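Local coordinates for pheromome Binding Protein (Epiphyas postvittana, PDB 6VQ5) that probably binds and carries odorants or pheromones in the moth, at residues 16-21 / 56-61. Sequence-based numbering, arbitrary orientation.
Sequences LEECKK and SKKLEL
Lys58 reaches from helix 46-58 to helix 13-23, its side chain crossing that of Glu18 at a slant and ending in a salt bridge. Its NZ lies 3.1 Å from Glu18 OE1, and the approach is from above the carboxylate, 48° out of that plane. The aliphatic part of the lysine also touches: CE packs 3.7 Å from CB of Glu18, while CD lies 3.7 Å from the sulfur SG of Cys19. Lys58 thus combines an apolar flank on the disulfide with a charged end. Its chain runs straight as far as CE, then bends at the last torsion (chi4 -66°), which brings NZ to the carboxylate. Glu22, one turn after Glu18 on helix 13-23, is the stronger partner of the same ammonium, through OE2. A methionine here would probably leave Glu18 and Glu22 without the countercharge they share. Beneath the salt bridge, Cys19 is buried and bonded to Cys54, one of three disulfides that cross-link the helices of this all-helical odorant-binding fold. Lys58 is the last residue of helix 46-58, which closes in a Schellman motif: Leu61 N bonds to Ser56 O and Glu60 N to Lys57 O, both at 2.8 Å, and Glu60 takes positive phi (56°). From this turn Leu59 and Leu61 pack on Leu76 of helix 70-79, while Leu16 faces helix 28-37.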
loop_
_atom_site.group_PDB
_atom_site.type_symbol
_atom_site.label_atom_id
_atom_site.label_comp_id
_atom_site.label_asym_id
_atom_site.label_seq_id
_atom_site.Cartn_x
_atom_site.Cartn_y
_atom_site.Cartn_z
ATOM N N LEU A 16 9.492 -6.389 2.494
ATOM C CA LEU A 16 8.836 -6.543 3.826
ATOM C C LEU A 16 9.884 -6.904 4.894
ATOM O O LEU A 16 9.896 -6.245 5.951
ATOM C CB LEU A 16 7.731 -7.608 3.763
ATOM C CG LEU A 16 6.971 -7.853 5.069
ATOM C CD1 LEU A 16 6.546 -6.542 5.710
ATOM C CD2 LEU A 16 5.748 -8.734 4.861
ATOM N N GLU A 17 10.705 -7.929 4.634
ATOM C CA GLU A 17 11.763 -8.428 5.553
ATOM C C GLU A 17 12.778 -7.322 5.827
ATOM O O GLU A 17 13.222 -7.204 6.985
ATOM C CB GLU A 17 12.452 -9.656 4.969
ATOM C CG GLU A 17 11.648 -10.935 5.117
ATOM C CD GLU A 17 11.132 -11.230 6.514
ATOM O OE1 GLU A 17 11.934 -11.472 7.409
ATOM O OE2 GLU A 17 9.926 -11.194 6.713
ATOM N N GLU A 18 13.165 -6.561 4.805
ATOM C CA GLU A 18 14.130 -5.448 4.983
ATOM C C GLU A 18 13.496 -4.441 5.935
ATOM O O GLU A 18 14.130 -4.133 6.957
ATOM C CB GLU A 18 14.506 -4.792 3.654
ATOM C CG GLU A 18 15.496 -5.603 2.848
ATOM C CD GLU A 18 15.933 -4.936 1.558
ATOM O OE1 GLU A 18 15.343 -3.909 1.185
ATOM O OE2 GLU A 18 16.910 -5.418 0.949
ATOM N N CYS A 19 12.276 -4.001 5.627
ATOM C CA CYS A 19 11.540 -2.979 6.406
ATOM C C CYS A 19 11.354 -3.446 7.844
ATOM O O CYS A 19 11.417 -2.587 8.748
ATOM C CB CYS A 19 10.218 -2.655 5.732
ATOM S SG CYS A 19 10.501 -1.713 4.214
ATOM N N LYS A 20 11.164 -4.754 8.041
ATOM C CA LYS A 20 10.920 -5.355 9.380
ATOM C C LYS A 20 12.176 -5.102 10.231
ATOM O O LYS A 20 12.050 -4.668 11.384
ATOM C CB LYS A 20 10.524 -6.833 9.247
ATOM C CG LYS A 20 9.664 -7.383 10.374
ATOM C CD LYS A 20 9.805 -8.883 10.612
ATOM C CE LYS A 20 9.557 -9.726 9.377
ATOM N NZ LYS A 20 9.669 -11.179 9.664
ATOM N N LYS A 21 13.356 -5.323 9.662
ATOM C CA LYS A 21 14.661 -5.155 10.373
ATOM C C LYS A 21 14.987 -3.656 10.614
ATOM O O LYS A 21 15.251 -3.266 11.797
ATOM C CB LYS A 21 15.793 -5.790 9.569
ATOM C CG LYS A 21 15.859 -7.310 9.617
ATOM C CD LYS A 21 17.116 -7.834 8.936
ATOM C CE LYS A 21 16.984 -9.268 8.465
ATOM N NZ LYS A 21 18.305 -9.843 8.089
ATOM N N SER A 56 7.113 1.087 0.172
ATOM C CA SER A 56 6.775 1.957 -0.989
ATOM C C SER A 56 8.052 2.620 -1.532
ATOM O O SER A 56 8.299 2.535 -2.748
ATOM C CB SER A 56 5.699 2.972 -0.622
ATOM O OG SER A 56 4.452 2.329 -0.356
ATOM N N LYS A 57 8.867 3.198 -0.651
ATOM C CA LYS A 57 10.176 3.813 -0.996
ATOM C C LYS A 57 11.084 2.786 -1.683
ATOM O O LYS A 57 11.619 3.096 -2.763
ATOM C CB LYS A 57 10.838 4.370 0.265
ATOM C CG LYS A 57 10.304 5.727 0.693
ATOM C CD LYS A 57 10.673 6.118 2.104
ATOM C CE LYS A 57 10.363 7.573 2.390
ATOM N NZ LYS A 57 10.680 7.936 3.791
ATOM N N LYS A 58 11.251 1.609 -1.080
ATOM C CA LYS A 58 12.133 0.531 -1.594
ATOM C C LYS A 58 11.639 0.024 -2.950
ATOM O O LYS A 58 12.488 -0.439 -3.729
ATOM C CB LYS A 58 12.217 -0.618 -0.593
ATOM C CG LYS A 58 13.057 -0.320 0.640
ATOM C CD LYS A 58 13.105 -1.480 1.606
ATOM C CE LYS A 58 13.985 -1.211 2.807
ATOM N NZ LYS A 58 15.401 -1.069 2.423
ATOM N N LEU A 59 10.336 0.099 -3.236
ATOM C CA LEU A 59 9.786 -0.277 -4.568
ATOM C C LEU A 59 9.682 0.965 -5.457
ATOM O O LEU A 59 9.137 0.836 -6.561
ATOM C CB LEU A 59 8.425 -0.953 -4.389
ATOM C CG LEU A 59 8.441 -2.246 -3.573
ATOM C CD1 LEU A 59 7.026 -2.741 -3.326
ATOM C CD2 LEU A 59 9.275 -3.316 -4.265
ATOM N N GLU A 60 10.203 2.108 -4.994
ATOM C CA GLU A 60 10.274 3.389 -5.751
ATOM C C GLU A 60 8.862 3.764 -6.202
ATOM O O GLU A 60 8.694 4.224 -7.351
ATOM C CB GLU A 60 11.203 3.279 -6.964
ATOM C CG GLU A 60 12.535 2.610 -6.689
ATOM C CD GLU A 60 13.058 1.860 -7.904
ATOM O OE1 GLU A 60 13.136 2.483 -8.986
ATOM O OE2 GLU A 60 13.343 0.649 -7.774
ATOM N N LEU A 61 7.895 3.552 -5.316
ATOM C CA LEU A 61 6.462 3.868 -5.521
ATOM C C LEU A 61 6.231 5.317 -5.079
ATOM O O LEU A 61 5.334 5.961 -5.640
ATOM C CB LEU A 61 5.634 2.860 -4.714
ATOM C CG LEU A 61 4.119 3.056 -4.724
ATOM C CD1 LEU A 61 3.576 3.097 -6.148
ATOM C CD2 LEU A 61 3.431 1.961 -3.920
#